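PDB 2W1K: putative sortase from Streptococcus pneumoniae, which probably acts as a class C sortase, a transpeptidase that joins pilin subunits covalently during assembly of the pneumococcal pilus fibre. Local coordinates for residues 20-23 with 24-28; 92-95 with 96-99; 152-155 with 156-159; 81-84 with 85-88. One frame throughout, in Å; residues are numbered along the deposited sequence.

How the interactions relate
All four contacts are local and differ with their place in the sortase fold. Interaction 1 is a surface contact on helix 18-34, and interaction 3 a surface turn after strand 141-153; their centres lie about 31 Å apart on opposite sides of the chain's centre. Interactions 2 and 4 are partly buried and touch each other: His93 O probably accepts a hydrogen bond from Gly81 N, and Ala92 packs against Ala82 and Leu87. In both, a histidine side chain donates to backbone carbonyls, one in interaction 4 and, weakly, two in interaction 2. Interaction 3 relies on a carboxylate; interaction 1 adds stacking and a water to helical backbone bonds. Ser28 meets Leu99, linking interactions 1 and 2.

Interaction 1: residues 20-23 with 24-28; sequences MYQE and QQNHS
Tyr21 and Gln25, one helical turn apart, make a stacked pair on the surface of the helix. CG of Gln25 lies over one face of the phenol ring, 3.7 Å from its centroid and displaced toward the rim, a CH-pi contact. Beyond it the side-chain amide runs on above the CZ end of the ring, its plane only 9° from that of the ring, with Gln25 CD 3.5 Å from Tyr21 OH. A bend at chi2 (-79°) folds the glutamine chain over the tyrosine. On another side of the helix, Glu23 stretches out fully and meets the CE1 corner of the His27 imidazole, its CG 3.3 Å from His27 CE1; carboxylate and ring planes are steeply inclined to one another.

These are i to i+4 neighbours on helix 18-34, part of the N-terminal helical region that packs beside the sortase beta-sheet. The backbone carries the usual ladder, from Gln24 N to Met20 O through to His27 N and Glu23 O. One turn further on, Ser28 OG donates to Gln24 O at 2.6 Å, and Ser28 N reaches the same oxygen from the other face of its carbonyl plane. A water donates to Met20 O and to Glu23 OE1, and accepts a weak bond from Gln24 NE2.

Partners beyond the helix fix the polar ends. Tyr21 OH is hydrogen-bonded to Glu141 and His27 ND1 to the carbonyl of Val56, while Ser28 OG also pairs with Tyr64 OH. Gln25 NE2 bonds to a sulfonate oxygen of a MES molecule, probably carried over from crystallisation.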
loop_
_atom_site.group_PDB
_atom_site.type_symbol
_atom_site.label_atom_id
_atom_site.label_comp_id
_atom_site.label_asym_id
_atom_site.label_seq_id
_atom_site.Cartn_x
_atom_site.Cartn_y
_atom_site.Cartn_z
ATOM N N MET A 20 19.946 1.070 -5.724
ATOM C CA MET A 20 18.543 1.271 -6.041
ATOM C C MET A 20 17.623 1.558 -4.802
ATOM O O MET A 20 16.764 2.413 -4.831
ATOM C CB MET A 20 18.017 0.108 -6.859
ATOM C CG MET A 20 18.549 0.147 -8.265
ATOM S SD MET A 20 18.363 -1.543 -8.989
ATOM C CE MET A 20 19.509 -1.572 -10.420
ATOM N N TYR A 21 17.867 0.890 -3.705
ATOM C CA TYR A 21 17.041 0.979 -2.581
ATOM C C TYR A 21 17.233 2.393 -1.996
ATOM O O TYR A 21 16.256 3.073 -1.573
ATOM C CB TYR A 21 17.496 -0.099 -1.551
ATOM C CG TYR A 21 17.058 0.197 -0.088
ATOM C CD1 TYR A 21 15.762 -0.089 0.360
ATOM C CD2 TYR A 21 17.931 0.824 0.816
ATOM C CE1 TYR A 21 15.372 0.227 1.682
ATOM C CE2 TYR A 21 17.536 1.163 2.102
ATOM C CZ TYR A 21 16.283 0.827 2.555
ATOM O OH TYR A 21 15.942 1.111 3.894
ATOM N N GLN A 22 18.468 2.835 -1.927
ATOM C CA GLN A 22 18.728 4.168 -1.315
ATOM C C GLN A 22 18.163 5.320 -2.218
ATOM O O GLN A 22 17.688 6.380 -1.734
ATOM C CB GLN A 22 20.243 4.391 -1.068
ATOM C CG GLN A 22 20.557 5.579 -0.139
ATOM C CD GLN A 22 19.874 5.500 1.238
ATOM O OE1 GLN A 22 19.095 6.394 1.585
ATOM N NE2 GLN A 22 20.120 4.421 1.999
ATOM N N GLU A 23 18.224 5.099 -3.527
ATOM C CA GLU A 23 17.609 6.022 -4.416
ATOM C C GLU A 23 16.042 6.018 -4.257
ATOM O O GLU A 23 15.413 7.083 -4.217
ATOM C CB GLU A 23 18.036 5.689 -5.829
ATOM C CG GLU A 23 17.434 6.578 -6.822
ATOM C CD GLU A 23 17.890 6.238 -8.252
ATOM O OE1 GLU A 23 18.197 5.026 -8.550
ATOM O OE2 GLU A 23 17.926 7.175 -9.086
ATOM N N GLN A 24 15.411 4.852 -4.091
ATOM C CA GLN A 24 13.952 4.853 -3.815
ATOM C C GLN A 24 13.625 5.489 -2.470
ATOM O O GLN A 24 12.565 6.088 -2.322
ATOM C CB GLN A 24 13.343 3.436 -3.783
ATOM C CG GLN A 24 13.421 2.685 -5.078
ATOM C CD GLN A 24 12.412 3.180 -6.073
ATOM O OE1 GLN A 24 11.225 2.806 -5.960
ATOM N NE2 GLN A 24 12.855 4.021 -7.079
ATOM N N GLN A 25 14.449 5.223 -1.465
ATOM C CA GLN A 25 14.290 5.891 -0.183
ATOM C C GLN A 25 14.261 7.401 -0.337
ATOM O O GLN A 25 13.338 8.120 0.121
ATOM C CB GLN A 25 15.439 5.409 0.754
ATOM C CG GLN A 25 15.249 3.933 1.232
ATOM C CD GLN A 25 14.264 3.808 2.343
ATOM O OE1 GLN A 25 14.501 4.366 3.480
ATOM N NE2 GLN A 25 13.161 3.079 2.095
ATOM N N ASN A 26 15.275 7.934 -1.014
ATOM C CA ASN A 26 15.404 9.374 -1.091
ATOM C C ASN A 26 14.316 10.019 -2.009
ATOM O O ASN A 26 13.756 11.045 -1.696
ATOM C CB ASN A 26 16.741 9.631 -1.692
ATOM C CG ASN A 26 17.913 9.317 -0.710
ATOM O OD1 ASN A 26 17.727 8.952 0.477
ATOM N ND2 ASN A 26 19.127 9.513 -1.215
ATOM N N HIS A 27 14.023 9.420 -3.165
ATOM C CA HIS A 27 12.904 9.854 -3.989
ATOM C C HIS A 27 11.580 9.798 -3.259
ATOM O O HIS A 27 10.690 10.655 -3.537
ATOM C CB HIS A 27 12.839 9.055 -5.296
ATOM C CG HIS A 27 14.059 9.288 -6.145
ATOM N ND1 HIS A 27 14.312 8.614 -7.316
ATOM C CD2 HIS A 27 15.114 10.147 -5.970
ATOM C CE1 HIS A 27 15.464 9.033 -7.827
ATOM N NE2 HIS A 27 15.964 9.968 -7.031
ATOM N N SER A 28 11.382 8.754 -2.423
ATOM C CA SER A 28 10.143 8.679 -1.671
ATOM C C SER A 28 10.057 9.773 -0.582
ATOM O O SER A 28 8.976 10.361 -0.331
ATOM C CB SER A 28 10.003 7.282 -0.957
ATOM O OG SER A 28 9.966 6.203 -1.917
HETATM O O HOH W 1 15.845 2.985 -7.494
#

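Interaction 2: residues 92-95 with 96-99; sequences AHVD and GTPL
His93, just before a type II beta turn (Val94 to Thr97), lays its ring alongside Thr97, the last residue of the turn, where the chain leaves strand 91-93 of the sortase sheet. Gly96 sits at the third position with a positive phi (101°), a conformation suited to glycine. The turn closes through Thr97 N, 3.1 Å from Val94 O, and is doubled by the threonine hydroxyl: OG1 donates to the same oxygen at 2.8 Å, in the plane of the carbonyl. A chi1 of 72° sets OG1 between Thr97's own N and carbonyl carbon, on the side of Val94 O, which accepts two bonds from this one residue; OG1 also pairs with Val109 N of strand 106-111.

The imidazole of His93 reaches past the turn. Its NE2 shares one N-H between Thr97 O and Pro98 O, both weak bonds with bent angles, while ND1 is bonded to Tyr54 OH, which fixes the rotation of this buried ring. Tyr31 OH pairs with both Asp95 OD1 and Gly96 N and ties the turn to helix 18-34. Leu99 covers one face of the His93 ring, with CD2 3.7 Å from the centroid and only 2° off the normal.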
loop_
_atom_site.group_PDB
_atom_site.type_symbol
_atom_site.label_atom_id
_atom_site.label_comp_id
_atom_site.label_asym_id
_atom_site.label_seq_id
_atom_site.Cartn_x
_atom_site.Cartn_y
_atom_site.Cartn_z
ATOM N N ALA A 92 -2.539 -0.390 -5.488
ATOM C CA ALA A 92 -1.952 0.896 -6.019
ATOM C C ALA A 92 -1.949 1.942 -4.942
ATOM O O ALA A 92 -2.995 2.193 -4.331
ATOM C CB ALA A 92 -2.711 1.419 -7.202
ATOM N N HIS A 93 -0.781 2.582 -4.714
ATOM C CA HIS A 93 -0.719 3.658 -3.760
ATOM C C HIS A 93 -1.551 4.829 -4.295
ATOM O O HIS A 93 -1.578 5.084 -5.519
ATOM C CB HIS A 93 0.742 4.060 -3.538
ATOM C CG HIS A 93 0.882 5.344 -2.809
ATOM N ND1 HIS A 93 0.936 6.561 -3.469
ATOM C CD2 HIS A 93 0.934 5.625 -1.470
ATOM C CE1 HIS A 93 0.995 7.527 -2.578
ATOM N NE2 HIS A 93 0.989 6.998 -1.364
ATOM N N VAL A 94 -2.282 5.493 -3.396
ATOM C CA VAL A 94 -3.141 6.671 -3.698
ATOM C C VAL A 94 -2.363 7.989 -3.665
ATOM O O VAL A 94 -1.904 8.452 -2.626
ATOM C CB VAL A 94 -4.368 6.677 -2.755
ATOM C CG1 VAL A 94 -5.289 7.926 -3.012
ATOM C CG2 VAL A 94 -5.221 5.336 -3.087
ATOM N N ASP A 95 -2.153 8.559 -4.846
ATOM C CA ASP A 95 -1.464 9.830 -4.972
ATOM C C ASP A 95 -2.083 10.874 -4.046
ATOM O O ASP A 95 -3.335 11.025 -3.987
ATOM C CB ASP A 95 -1.531 10.295 -6.409
ATOM C CG ASP A 95 -0.706 11.607 -6.653
ATOM O OD1 ASP A 95 0.512 11.667 -6.389
ATOM O OD2 ASP A 95 -1.280 12.620 -7.075
ATOM N N GLY A 96 -1.217 11.628 -3.359
ATOM C CA GLY A 96 -1.613 12.738 -2.572
ATOM C C GLY A 96 -1.610 12.216 -1.106
ATOM O O GLY A 96 -1.876 12.958 -0.155
ATOM N N THR A 97 -1.368 10.930 -0.922
ATOM C CA THR A 97 -1.061 10.407 0.460
ATOM C C THR A 97 0.433 10.003 0.473
ATOM O O THR A 97 1.005 9.617 -0.561
ATOM C CB THR A 97 -1.940 9.233 0.895
ATOM O OG1 THR A 97 -1.571 8.051 0.154
ATOM C CG2 THR A 97 -3.461 9.635 0.649
ATOM N N PRO A 98 1.069 10.114 1.649
ATOM C CA PRO A 98 2.465 9.761 1.710
ATOM C C PRO A 98 2.746 8.318 1.291
ATOM O O PRO A 98 1.934 7.378 1.473
ATOM C CB PRO A 98 2.857 10.089 3.191
ATOM C CG PRO A 98 1.486 9.851 3.971
ATOM C CD PRO A 98 0.510 10.542 2.958
ATOM N N LEU A 99 3.916 8.126 0.763
ATOM C CA LEU A 99 4.459 6.745 0.640
ATOM C C LEU A 99 4.771 6.192 2.067
ATOM O O LEU A 99 5.004 6.964 3.039
ATOM C CB LEU A 99 5.743 6.752 -0.248
ATOM C CG LEU A 99 5.379 7.289 -1.656
ATOM C CD1 LEU A 99 6.697 7.695 -2.475
ATOM C CD2 LEU A 99 4.647 6.191 -2.528
#

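Interaction 3: residues 152-155 with 156-159; sequences IILP and SEWE
Two hydrogen bonds join Leu154 to Glu157, one through the backbone, one through the glutamate side chain. The first runs from Glu157 N to Leu154 O at 2.9 Å and closes a type I beta turn with Pro155 and Ser156 at its corners; its donor stands well above the carbonyl plane. In the second, Leu154 N gives its hydrogen to Glu157 OE1 at 3.0 Å and an almost straight 168°, meeting the oxygen from above the carboxylate plane. The glutamate can reach back because its CG lies beside its own backbone N (chi1 -75°) and the chain beyond is extended.

Van der Waals contacts follow. The carboxylate rests against Leu154, with OE1 3.6 Å from Leu154 CB, and buried Ile153 has its CB 3.7 Å from the same oxygen. Ile153 and Pro155 also touch Arg184 of strand 183-196.

Electrostatics add a salt bridge from Glu157 OE1 to Lys160. This turn and an inverse gamma turn centred on Glu157, with a weak Trp158 N to Ser156 O bond, lead from strand 141-153 to the 3-10 segment containing Trp158 and Glu159. The oxygen that accepts the amide just beyond the strand thus also meets a lysine, which probably favours the charged form of Glu157.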
loop_
_atom_site.group_PDB
_atom_site.type_symbol
_atom_site.label_atom_id
_atom_site.label_comp_id
_atom_site.label_asym_id
_atom_site.label_seq_id
_atom_site.Cartn_x
_atom_site.Cartn_y
_atom_site.Cartn_z
ATOM N N ILE A 152 -16.233 3.326 7.241
ATOM C CA ILE A 152 -16.935 3.383 5.965
ATOM C C ILE A 152 -17.025 4.850 5.591
ATOM O O ILE A 152 -17.364 5.683 6.417
ATOM C CB ILE A 152 -18.331 2.730 5.982
ATOM C CG1 ILE A 152 -18.193 1.250 6.248
ATOM C CG2 ILE A 152 -19.070 2.984 4.650
ATOM C CD1 ILE A 152 -17.597 0.532 5.129
ATOM N N ILE A 153 -16.630 5.202 4.361
ATOM C CA ILE A 153 -16.778 6.633 4.011
ATOM C C ILE A 153 -17.471 6.791 2.686
ATOM O O ILE A 153 -17.583 5.800 1.966
ATOM C CB ILE A 153 -15.406 7.362 4.027
ATOM C CG1 ILE A 153 -14.547 6.941 2.776
ATOM C CG2 ILE A 153 -14.764 7.181 5.441
ATOM C CD1 ILE A 153 -13.325 7.809 2.575
ATOM N N LEU A 154 -17.882 8.016 2.339
ATOM C CA LEU A 154 -18.397 8.324 0.985
ATOM C C LEU A 154 -17.209 8.668 0.081
ATOM O O LEU A 154 -16.244 9.281 0.572
ATOM C CB LEU A 154 -19.339 9.572 1.046
ATOM C CG LEU A 154 -20.647 9.445 1.859
ATOM C CD1 LEU A 154 -21.667 10.588 1.481
ATOM C CD2 LEU A 154 -21.226 8.068 1.608
ATOM N N PRO A 155 -17.253 8.296 -1.220
ATOM C CA PRO A 155 -16.161 8.605 -2.150
ATOM C C PRO A 155 -15.789 10.114 -2.238
ATOM O O PRO A 155 -14.666 10.450 -2.575
ATOM C CB PRO A 155 -16.735 8.229 -3.488
ATOM C CG PRO A 155 -17.795 7.295 -3.228
ATOM C CD PRO A 155 -18.333 7.535 -1.875
ATOM N N SER A 156 -16.724 11.017 -1.971
ATOM C CA SER A 156 -16.433 12.443 -2.068
ATOM C C SER A 156 -15.705 12.958 -0.836
ATOM O O SER A 156 -15.242 14.133 -0.793
ATOM C CB SER A 156 -17.779 13.169 -2.162
ATOM O OG SER A 156 -18.608 12.801 -1.045
ATOM N N GLU A 157 -15.653 12.105 0.190
ATOM C CA GLU A 157 -15.064 12.486 1.463
ATOM C C GLU A 157 -13.564 12.256 1.570
ATOM O O GLU A 157 -13.084 11.733 2.582
ATOM C CB GLU A 157 -15.773 11.793 2.629
ATOM C CG GLU A 157 -17.088 12.395 2.890
ATOM C CD GLU A 157 -17.888 11.585 3.865
ATOM O OE1 GLU A 157 -17.567 10.396 4.060
ATOM O OE2 GLU A 157 -18.877 12.126 4.411
ATOM N N TRP A 158 -12.853 12.772 0.568
ATOM C CA TRP A 158 -11.405 12.658 0.428
ATOM C C TRP A 158 -10.620 13.150 1.652
ATOM O O TRP A 158 -9.570 12.578 1.962
ATOM C CB TRP A 158 -10.950 13.315 -0.881
ATOM C CG TRP A 158 -11.057 14.817 -0.871
ATOM C CD1 TRP A 158 -12.056 15.599 -1.437
ATOM C CD2 TRP A 158 -10.118 15.748 -0.265
ATOM N NE1 TRP A 158 -11.790 16.951 -1.217
ATOM C CE2 TRP A 158 -10.617 17.067 -0.502
ATOM C CE3 TRP A 158 -8.924 15.590 0.459
ATOM C CZ2 TRP A 158 -9.950 18.210 -0.043
ATOM C CZ3 TRP A 158 -8.299 16.698 0.942
ATOM C CH2 TRP A 158 -8.791 18.010 0.675
ATOM N N GLU A 159 -11.126 14.153 2.373
ATOM C CA GLU A 159 -10.498 14.563 3.600
ATOM C C GLU A 159 -10.353 13.412 4.619
ATOM O O GLU A 159 -9.450 13.411 5.439
ATOM C CB GLU A 159 -11.212 15.754 4.234
ATOM C CG GLU A 159 -11.398 16.967 3.308
ATOM C CD GLU A 159 -12.747 16.987 2.511
ATOM O OE1 GLU A 159 -13.499 15.943 2.453
ATOM O OE2 GLU A 159 -13.055 18.109 1.951
#

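Interaction 4: residues 81-84 with 85-88; sequences GADY and HHLG
With chi1 at 51°, Asp83 tucks its carboxylate between its own backbone N and carbonyl carbon, aimed at the first turn of helix 84-89, while a chi1 of -69° in His86 swings the imidazole back toward Gly81. Asp83 is the N-cap: OD1 accepts from His86 N at 2.7 Å, nearly in line with its C-O bond, and Asp83 O starts the helical bonding by taking Leu87 N at 2.9 Å.

His86 makes a second connection from its side chain. ND1 donates to Gly81 O at 2.6 Å, with the oxygen in the plane of the ring, and NE2 is hydrogen-bonded to Asp61. The planes of the Asp83 carboxylate and this ring are 49° apart; OD2 stands 4.0 Å above one face, toward the rim. A water donates to Asp83 OD2 and also pairs with His85 ND1, 2.5 Å away. Leu87 CD1 approaches Ala82 CB at 4.4 Å.

The His86 ring ties the helix to Gly81, just past strand 74-80, while Asp83 caps it. Placed at the helix N-terminus, the Asp83 carboxylate is probably stabilised in its charged form, and bonds at both nitrogens hold His86 in one orientation.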
loop_
_atom_site.group_PDB
_atom_site.type_symbol
_atom_site.label_atom_id
_atom_site.label_comp_id
_atom_site.label_asym_id
_atom_site.label_seq_id
_atom_site.Cartn_x
_atom_site.Cartn_y
_atom_site.Cartn_z
ATOM N N GLY A 81 0.114 5.167 -7.948
ATOM C CA GLY A 81 -1.001 5.783 -8.676
ATOM C C GLY A 81 -2.150 4.833 -9.044
ATOM O O GLY A 81 -1.952 3.819 -9.658
ATOM N N ALA A 82 -3.359 5.156 -8.623
ATOM C CA ALA A 82 -4.367 4.159 -8.525
ATOM C C ALA A 82 -5.257 4.465 -9.726
ATOM O O ALA A 82 -6.207 5.161 -9.566
ATOM C CB ALA A 82 -5.193 4.358 -7.164
ATOM N N ASP A 83 -4.896 4.036 -10.921
ATOM C CA ASP A 83 -5.786 4.186 -12.092
ATOM C C ASP A 83 -6.300 2.765 -12.444
ATOM O O ASP A 83 -5.932 1.759 -11.822
ATOM C CB ASP A 83 -5.037 4.792 -13.279
ATOM C CG ASP A 83 -3.748 4.043 -13.558
ATOM O OD1 ASP A 83 -3.660 2.854 -13.161
ATOM O OD2 ASP A 83 -2.760 4.633 -14.052
ATOM N N TYR A 84 -7.116 2.694 -13.479
ATOM C CA TYR A 84 -7.676 1.453 -13.966
ATOM C C TYR A 84 -6.600 0.470 -14.296
ATOM O O TYR A 84 -6.751 -0.699 -14.015
ATOM C CB TYR A 84 -8.461 1.763 -15.273
ATOM C CG TYR A 84 -9.114 0.562 -15.948
ATOM C CD1 TYR A 84 -10.518 0.281 -15.744
ATOM C CD2 TYR A 84 -8.380 -0.314 -16.797
ATOM C CE1 TYR A 84 -11.189 -0.823 -16.407
ATOM C CE2 TYR A 84 -9.040 -1.439 -17.422
ATOM C CZ TYR A 84 -10.434 -1.660 -17.213
ATOM O OH TYR A 84 -11.063 -2.716 -17.807
ATOM N N HIS A 85 -5.553 0.935 -14.986
ATOM C CA HIS A 85 -4.470 0.097 -15.472
ATOM C C HIS A 85 -3.798 -0.558 -14.293
ATOM O O HIS A 85 -3.760 -1.802 -14.211
ATOM C CB HIS A 85 -3.523 0.981 -16.298
ATOM C CG HIS A 85 -2.212 0.354 -16.664
ATOM N ND1 HIS A 85 -0.993 0.998 -16.493
ATOM C CD2 HIS A 85 -1.918 -0.878 -17.167
ATOM C CE1 HIS A 85 -0.013 0.190 -16.884
ATOM N NE2 HIS A 85 -0.544 -0.937 -17.334
ATOM N N HIS A 86 -3.272 0.238 -13.358
ATOM C CA HIS A 86 -2.610 -0.334 -12.168
ATOM C C HIS A 86 -3.525 -1.196 -11.274
ATOM O O HIS A 86 -3.135 -2.238 -10.708
ATOM C CB HIS A 86 -2.013 0.762 -11.256
ATOM C CG HIS A 86 -0.840 1.458 -11.853
ATOM N ND1 HIS A 86 -0.413 2.715 -11.450
ATOM C CD2 HIS A 86 -0.054 1.112 -12.916
ATOM C CE1 HIS A 86 0.570 3.103 -12.239
ATOM N NE2 HIS A 86 0.832 2.131 -13.104
ATOM N N LEU A 87 -4.738 -0.728 -11.071
ATOM C CA LEU A 87 -5.655 -1.511 -10.253
ATOM C C LEU A 87 -6.093 -2.805 -10.915
ATOM O O LEU A 87 -6.598 -3.700 -10.221
ATOM C CB LEU A 87 -6.887 -0.707 -9.878
ATOM C CG LEU A 87 -6.634 0.390 -8.799
ATOM C CD1 LEU A 87 -7.931 1.223 -8.612
ATOM C CD2 LEU A 87 -6.124 -0.232 -7.482
ATOM N N GLY A 88 -5.891 -2.900 -12.240
ATOM C CA GLY A 88 -6.156 -4.148 -12.948
ATOM C C GLY A 88 -4.990 -5.098 -12.742
ATOM O O GLY A 88 -5.116 -6.312 -12.969
HETATM O O HOH W 2 -1.023 3.348 -15.800
#